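Local coordinates for protein probable tautomerase ywhB (Bacillus subtilis, PDB 2OPA) that is probably a small enzyme of the tautomerase family, assembled as a hexamer, and carries the ligand 2-fluoro-3-(4-hydroxyphenyl)-2E-propeneoate in this model, at residues Val5-Gly10 with Arg17-Lys22; Glu21-Ala26 with Ile38-Glu43. One frame throughout, in Å; residues are numbered along the deposited sequence.

Contact 1 of 2, residues Val5-Gly10 with Arg17-Lys22; sequences VKMLEG and RNLVEK. With FHC (2-fluoro-3-(4-hydroxyphenyl)-2E-propeneoate), chain C.
Leu19 reaches from helix 13-31 and puts one methyl, CD2, against two side chains of strand 2-8. CG1 of Val5 meets that CD2 at 3.9 Å and CE of Met7 meets it at 4.0 Å, in both cases tip to tip, so a single leucine branch serves both partners. Val5 offers CG1 because that branch lies anti to the backbone N (chi1 -178°). Met7 begins differently: its CG sits between the backbone N and the carbonyl carbon (chi1 57°), and from there the chain runs extended, which carries the terminal methyl out to the leucine. All three side chains are buried. They join the first strand to the helix of a beta-alpha-beta unit, the building block of tautomerases of the MIF clan, with strand 39-45 as the second, parallel strand. Ile42 of that strand touches Met7, while Thr30 of a second subunit packs on Leu19 and Pro1 of the same subunit on Met7. At the ligand end of the strand, CB of Met7 comes within 3.2 Å of O2 of FHC, and Leu8 N gives the same O2 a weak hydrogen bond of 3.3 Å with an N-H...O angle of 159°. Arg11 NH1 is hydrogen-bonded both to FHC and to Leu8 O, tying the carbonyl of this residue to the ligand site.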
loop_
_atom_site.group_PDB
_atom_site.type_symbol
_atom_site.label_atom_id
_atom_site.label_comp_id
_atom_site.label_asym_id
_atom_site.label_seq_id
_atom_site.Cartn_x
_atom_site.Cartn_y
_atom_site.Cartn_z
ATOM N N VAL A 5 -7.839 -0.345 -6.927
ATOM C CA VAL A 5 -9.192 0.063 -6.581
ATOM C C VAL A 5 -9.592 -0.723 -5.351
ATOM O O VAL A 5 -9.738 -1.940 -5.408
ATOM C CB VAL A 5 -10.214 -0.250 -7.704
ATOM C CG1 VAL A 5 -11.589 0.242 -7.290
ATOM C CG2 VAL A 5 -9.796 0.409 -9.002
ATOM N N LYS A 6 -9.745 -0.028 -4.234
ATOM C CA LYS A 6 -10.130 -0.666 -2.988
ATOM C C LYS A 6 -11.605 -0.349 -2.738
ATOM O O LYS A 6 -11.990 0.812 -2.604
ATOM C CB LYS A 6 -9.247 -0.147 -1.847
ATOM C CG LYS A 6 -9.587 -0.729 -0.484
ATOM C CD LYS A 6 -8.684 -0.186 0.621
ATOM C CE LYS A 6 -7.275 -0.733 0.508
ATOM N NZ LYS A 6 -7.260 -2.225 0.603
ATOM N N MET A 7 -12.434 -1.386 -2.707
ATOM C CA MET A 7 -13.869 -1.215 -2.491
ATOM C C MET A 7 -14.441 -2.367 -1.685
ATOM O O MET A 7 -13.808 -3.408 -1.549
ATOM C CB MET A 7 -14.603 -1.130 -3.833
ATOM C CG MET A 7 -14.371 -2.328 -4.734
ATOM S SD MET A 7 -15.171 -2.176 -6.338
ATOM C CE MET A 7 -14.911 -3.819 -7.005
ATOM N N LEU A 8 -15.644 -2.171 -1.159
ATOM C CA LEU A 8 -16.327 -3.184 -0.366
ATOM C C LEU A 8 -16.752 -4.394 -1.181
ATOM O O LEU A 8 -16.988 -4.301 -2.385
ATOM C CB LEU A 8 -17.578 -2.592 0.301
ATOM C CG LEU A 8 -17.392 -1.616 1.467
ATOM C CD1 LEU A 8 -18.741 -1.048 1.868
ATOM C CD2 LEU A 8 -16.746 -2.330 2.652
ATOM N N GLU A 9 -16.849 -5.536 -0.510
ATOM C CA GLU A 9 -17.313 -6.759 -1.154
ATOM C C GLU A 9 -18.753 -6.458 -1.570
ATOM O O GLU A 9 -19.397 -5.574 -0.995
ATOM C CB GLU A 9 -17.325 -7.921 -0.160
ATOM C CG GLU A 9 -15.974 -8.264 0.440
ATOM C CD GLU A 9 -16.073 -9.334 1.519
ATOM O OE1 GLU A 9 -16.970 -9.214 2.384
ATOM O OE2 GLU A 9 -15.251 -10.279 1.514
ATOM N N GLY A 10 -19.264 -7.178 -2.564
ATOM C CA GLY A 10 -20.634 -6.940 -2.983
ATOM C C GLY A 10 -20.848 -6.703 -4.467
ATOM O O GLY A 10 -21.987 -6.738 -4.941
ATOM N N ARG A 17 -15.297 -6.496 -14.152
ATOM C CA ARG A 17 -14.736 -6.496 -15.494
ATOM C C ARG A 17 -14.910 -5.113 -16.128
ATOM O O ARG A 17 -13.984 -4.596 -16.757
ATOM C CB ARG A 17 -15.425 -7.549 -16.362
ATOM C CG ARG A 17 -14.915 -7.592 -17.796
ATOM C CD ARG A 17 -15.676 -8.612 -18.625
ATOM N NE ARG A 17 -15.465 -9.978 -18.156
ATOM C CZ ARG A 17 -16.445 -10.847 -17.905
ATOM N NH1 ARG A 17 -17.715 -10.493 -18.075
ATOM N NH2 ARG A 17 -16.153 -12.074 -17.489
ATOM N N ASN A 18 -16.094 -4.522 -15.950
ATOM C CA ASN A 18 -16.381 -3.202 -16.503
ATOM C C ASN A 18 -15.506 -2.146 -15.856
ATOM O O ASN A 18 -14.989 -1.263 -16.538
ATOM C CB ASN A 18 -17.862 -2.837 -16.320
ATOM C CG ASN A 18 -18.793 -3.799 -17.046
ATOM O OD1 ASN A 18 -18.439 -4.346 -18.104
ATOM N ND2 ASN A 18 -19.996 -4.001 -16.494
ATOM N N LEU A 19 -15.346 -2.242 -14.540
ATOM C CA LEU A 19 -14.514 -1.312 -13.781
ATOM C C LEU A 19 -13.108 -1.271 -14.378
ATOM O O LEU A 19 -12.559 -0.208 -14.660
ATOM C CB LEU A 19 -14.434 -1.765 -12.323
ATOM C CG LEU A 19 -13.403 -1.092 -11.417
ATOM C CD1 LEU A 19 -13.822 0.336 -11.144
ATOM C CD2 LEU A 19 -13.277 -1.873 -10.111
ATOM N N VAL A 20 -12.530 -2.448 -14.564
ATOM C CA VAL A 20 -11.197 -2.557 -15.125
ATOM C C VAL A 20 -11.119 -1.903 -16.503
ATOM O O VAL A 20 -10.193 -1.140 -16.778
ATOM C CB VAL A 20 -10.772 -4.038 -15.209
ATOM C CG1 VAL A 20 -9.536 -4.195 -16.079
ATOM C CG2 VAL A 20 -10.500 -4.560 -13.803
ATOM N N GLU A 21 -12.089 -2.199 -17.364
ATOM C CA GLU A 21 -12.109 -1.625 -18.706
ATOM C C GLU A 21 -12.156 -0.099 -18.644
ATOM O O GLU A 21 -11.256 0.573 -19.146
ATOM C CB GLU A 21 -13.302 -2.157 -19.488
ATOM N N LYS A 22 -13.193 0.440 -18.014
ATOM C CA LYS A 22 -13.368 1.882 -17.889
ATOM C C LYS A 22 -12.221 2.630 -17.219
ATOM O O LYS A 22 -11.804 3.681 -17.704
ATOM C CB LYS A 22 -14.668 2.188 -17.145
ATOM C CG LYS A 22 -15.868 2.426 -18.049
ATOM C CD LYS A 22 -16.111 1.256 -18.980
ATOM C CE LYS A 22 -17.309 1.509 -19.884
ATOM N NZ LYS A 22 -17.539 0.352 -20.797
HETATM C C1 FHC C . -18.126 3.385 1.039
HETATM C C7 FHC C . -16.917 2.809 0.416
HETATM C C8 FHC C . -16.610 1.978 -0.622
HETATM C C9 FHC C . -17.472 1.280 -1.610
HETATM O O3 FHC C . -18.796 1.450 -1.534
HETATM O O2 FHC C . -17.012 0.568 -2.473
HETATM F F1 FHC C . -15.290 1.725 -0.808
HETATM C C6 FHC C . -17.951 4.250 2.167
HETATM C C5 FHC C . -19.074 4.817 2.790
HETATM C C4 FHC C . -20.383 4.563 2.341
HETATM O O1 FHC C . -21.460 5.132 2.968
HETATM C C3 FHC C . -20.580 3.707 1.223
HETATM C C2 FHC C . -19.465 3.134 0.592
#

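Contact 2 of 2, residues Glu21-Ala26 with Ile38-Glu43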
loop_
_atom_site.group_PDB
_atom_site.type_symbol
_atom_site.label_atom_id
_atom_site.label_comp_id
_atom_site.label_asym_id
_atom_site.label_seq_id
_atom_site.Cartn_x
_atom_site.Cartn_y
_atom_site.Cartn_z
ATOM N N GLU A 21 -12.089 -2.199 -17.364
ATOM C CA GLU A 21 -12.109 -1.625 -18.706
ATOM C C GLU A 21 -12.156 -0.099 -18.644
ATOM O O GLU A 21 -11.256 0.573 -19.146
ATOM C CB GLU A 21 -13.302 -2.157 -19.488
ATOM N N LYS A 22 -13.193 0.440 -18.014
ATOM C CA LYS A 22 -13.368 1.882 -17.889
ATOM C C LYS A 22 -12.221 2.630 -17.219
ATOM O O LYS A 22 -11.804 3.681 -17.704
ATOM C CB LYS A 22 -14.668 2.188 -17.145
ATOM C CG LYS A 22 -15.868 2.426 -18.049
ATOM C CD LYS A 22 -16.111 1.256 -18.980
ATOM C CE LYS A 22 -17.309 1.509 -19.884
ATOM N NZ LYS A 22 -17.539 0.352 -20.797
ATOM N N VAL A 23 -11.726 2.109 -16.100
ATOM C CA VAL A 23 -10.624 2.748 -15.386
ATOM C C VAL A 23 -9.364 2.774 -16.252
ATOM O O VAL A 23 -8.653 3.782 -16.303
ATOM C CB VAL A 23 -10.322 2.012 -14.047
ATOM C CG1 VAL A 23 -8.969 2.450 -13.478
ATOM C CG2 VAL A 23 -11.415 2.315 -13.042
ATOM N N THR A 24 -9.091 1.662 -16.924
ATOM C CA THR A 24 -7.931 1.561 -17.800
ATOM C C THR A 24 -8.048 2.609 -18.910
ATOM O O THR A 24 -7.070 3.277 -19.260
ATOM C CB THR A 24 -7.841 0.163 -18.434
ATOM O OG1 THR A 24 -7.700 -0.816 -17.399
ATOM C CG2 THR A 24 -6.651 0.070 -19.385
ATOM N N GLU A 25 -9.251 2.759 -19.453
ATOM C CA GLU A 25 -9.479 3.732 -20.512
ATOM C C GLU A 25 -9.330 5.157 -19.998
ATOM O O GLU A 25 -8.752 6.000 -20.672
ATOM C CB GLU A 25 -10.868 3.554 -21.126
ATOM C CG GLU A 25 -11.173 4.557 -22.227
ATOM C CD GLU A 25 -10.202 4.460 -23.394
ATOM O OE2 GLU A 25 -9.495 3.438 -23.498
ATOM N N ALA A 26 -9.844 5.424 -18.801
ATOM C CA ALA A 26 -9.752 6.760 -18.234
ATOM C C ALA A 26 -8.295 7.170 -18.057
ATOM O O ALA A 26 -7.926 8.315 -18.333
ATOM C CB ALA A 26 -10.476 6.818 -16.906
ATOM N N ILE A 38 -0.831 -0.128 -18.490
ATOM C CA ILE A 38 -1.786 0.158 -17.434
ATOM C C ILE A 38 -2.245 -1.114 -16.724
ATOM O O ILE A 38 -2.878 -1.995 -17.313
ATOM C CB ILE A 38 -2.997 0.917 -17.994
ATOM C CG1 ILE A 38 -2.512 2.157 -18.757
ATOM C CG2 ILE A 38 -3.918 1.335 -16.854
ATOM C CD1 ILE A 38 -3.596 2.880 -19.530
ATOM N N VAL A 39 -1.902 -1.192 -15.445
ATOM C CA VAL A 39 -2.234 -2.332 -14.610
ATOM C C VAL A 39 -3.270 -1.938 -13.565
ATOM O O VAL A 39 -3.185 -0.857 -12.974
ATOM C CB VAL A 39 -0.974 -2.850 -13.896
ATOM C CG1 VAL A 39 -1.338 -3.931 -12.875
ATOM C CG2 VAL A 39 0.007 -3.384 -14.927
ATOM N N VAL A 40 -4.248 -2.815 -13.348
ATOM C CA VAL A 40 -5.283 -2.554 -12.362
ATOM C C VAL A 40 -5.396 -3.694 -11.343
ATOM O O VAL A 40 -5.454 -4.869 -11.712
ATOM C CB VAL A 40 -6.666 -2.349 -13.031
ATOM C CG1 VAL A 40 -7.716 -2.052 -11.976
ATOM C CG2 VAL A 40 -6.599 -1.214 -14.034
ATOM N N PHE A 41 -5.409 -3.331 -10.063
ATOM C CA PHE A 41 -5.551 -4.306 -8.989
ATOM C C PHE A 41 -6.860 -3.995 -8.287
ATOM O O PHE A 41 -7.161 -2.832 -8.025
ATOM C CB PHE A 41 -4.438 -4.185 -7.938
ATOM C CG PHE A 41 -3.047 -4.303 -8.484
ATOM C CD1 PHE A 41 -2.265 -3.166 -8.685
ATOM C CD2 PHE A 41 -2.499 -5.551 -8.768
ATOM C CE1 PHE A 41 -0.951 -3.273 -9.154
ATOM C CE2 PHE A 41 -1.191 -5.666 -9.238
ATOM C CZ PHE A 41 -0.418 -4.525 -9.429
ATOM N N ILE A 42 -7.645 -5.023 -7.994
ATOM C CA ILE A 42 -8.879 -4.811 -7.259
ATOM C C ILE A 42 -8.672 -5.421 -5.881
ATOM O O ILE A 42 -8.272 -6.580 -5.758
ATOM C CB ILE A 42 -10.093 -5.502 -7.913
ATOM C CG1 ILE A 42 -10.473 -4.791 -9.211
ATOM C CG2 ILE A 42 -11.273 -5.489 -6.941
ATOM C CD1 ILE A 42 -11.571 -5.496 -10.003
ATOM N N GLU A 43 -8.923 -4.627 -4.851
ATOM C CA GLU A 43 -8.790 -5.084 -3.477
ATOM C C GLU A 43 -10.143 -4.927 -2.801
ATOM O O GLU A 43 -10.670 -3.822 -2.694
ATOM C CB GLU A 43 -7.736 -4.260 -2.742
ATOM C CG GLU A 43 -6.317 -4.710 -3.024
ATOM C CD GLU A 43 -5.269 -3.742 -2.508
ATOM O OE1 GLU A 43 -5.576 -2.951 -1.588
ATOM O OE2 GLU A 43 -4.131 -3.785 -3.020
HETATM O O HOH W 1 -5.541 -2.513 -17.096
#
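The backbones come nearest between Thr24, on helix 13-31, and Ile38, just ahead of strand 39-45, their CA atoms 6.3 Å apart. This is the helix of the beta-alpha-beta unit lying on its second strand, within the small tautomerase fold, and the four residues that touch are all buried. Thr24 does most of the work. Its methyl CG2, anti to the backbone N, lies 3.9 Å from Ile38 CG2, and the two side chains cross obliquely. Ile38 also sends its longer branch alongside the helix backbone: with CG1 anti to the carbonyl carbon and the chain extended beyond it (chi2 171°), CD1 ends 3.5 Å from the carbonyl O of Thr24. Val27 and Lys28, further along the same helix, pack on Ile38 as well. On the other branch of the threonine, OG1 comes to 3.6 Å from Val40 CG2, a polar atom against a methyl. The same valine methyl has a looser neighbour in Val23 CG1, at 4.4 Å, and Val23 goes on to touch Val3 of strand 2-8. Beyond the chain, Val39, Val40 and Phe41 pair in an antiparallel ladder with a strand of a third subunit, which carries the sheet across the interface, and Gly54 of that subunit packs on Thr24. Two partners hold the threonine hydroxyl: OG1 is hydrogen-bonded to Val20 O one turn back, and a water bridges it to Ile38 O, donating to both from 2.8 Å to OG1 and 2.7 Å to Ile38 O.

In the fold
Contacts 1 and 2 follow one another along helix 13-31, sharing Glu21 and Lys22, with centres 8 Å apart; the helix lies on strand 2-8 in the first and on strand 39-45 in the second. Those strands are parallel neighbours, joined by a probable hydrogen bond from Val5 N to Phe41 O of 2.8 Å. Ile42 of contact 2 reaches into contact 1, its CD1 4.0 Å from Leu19 CD2. On the strand side turned from the helix, Lys6 NZ makes a salt bridge of 2.9 Å to Glu43 OE1. FHC sits by contact 1, where Lys6, Met7 and Leu8 belong to its pocket; the Val23 side chain of contact 2 is about 12 Å from FHC.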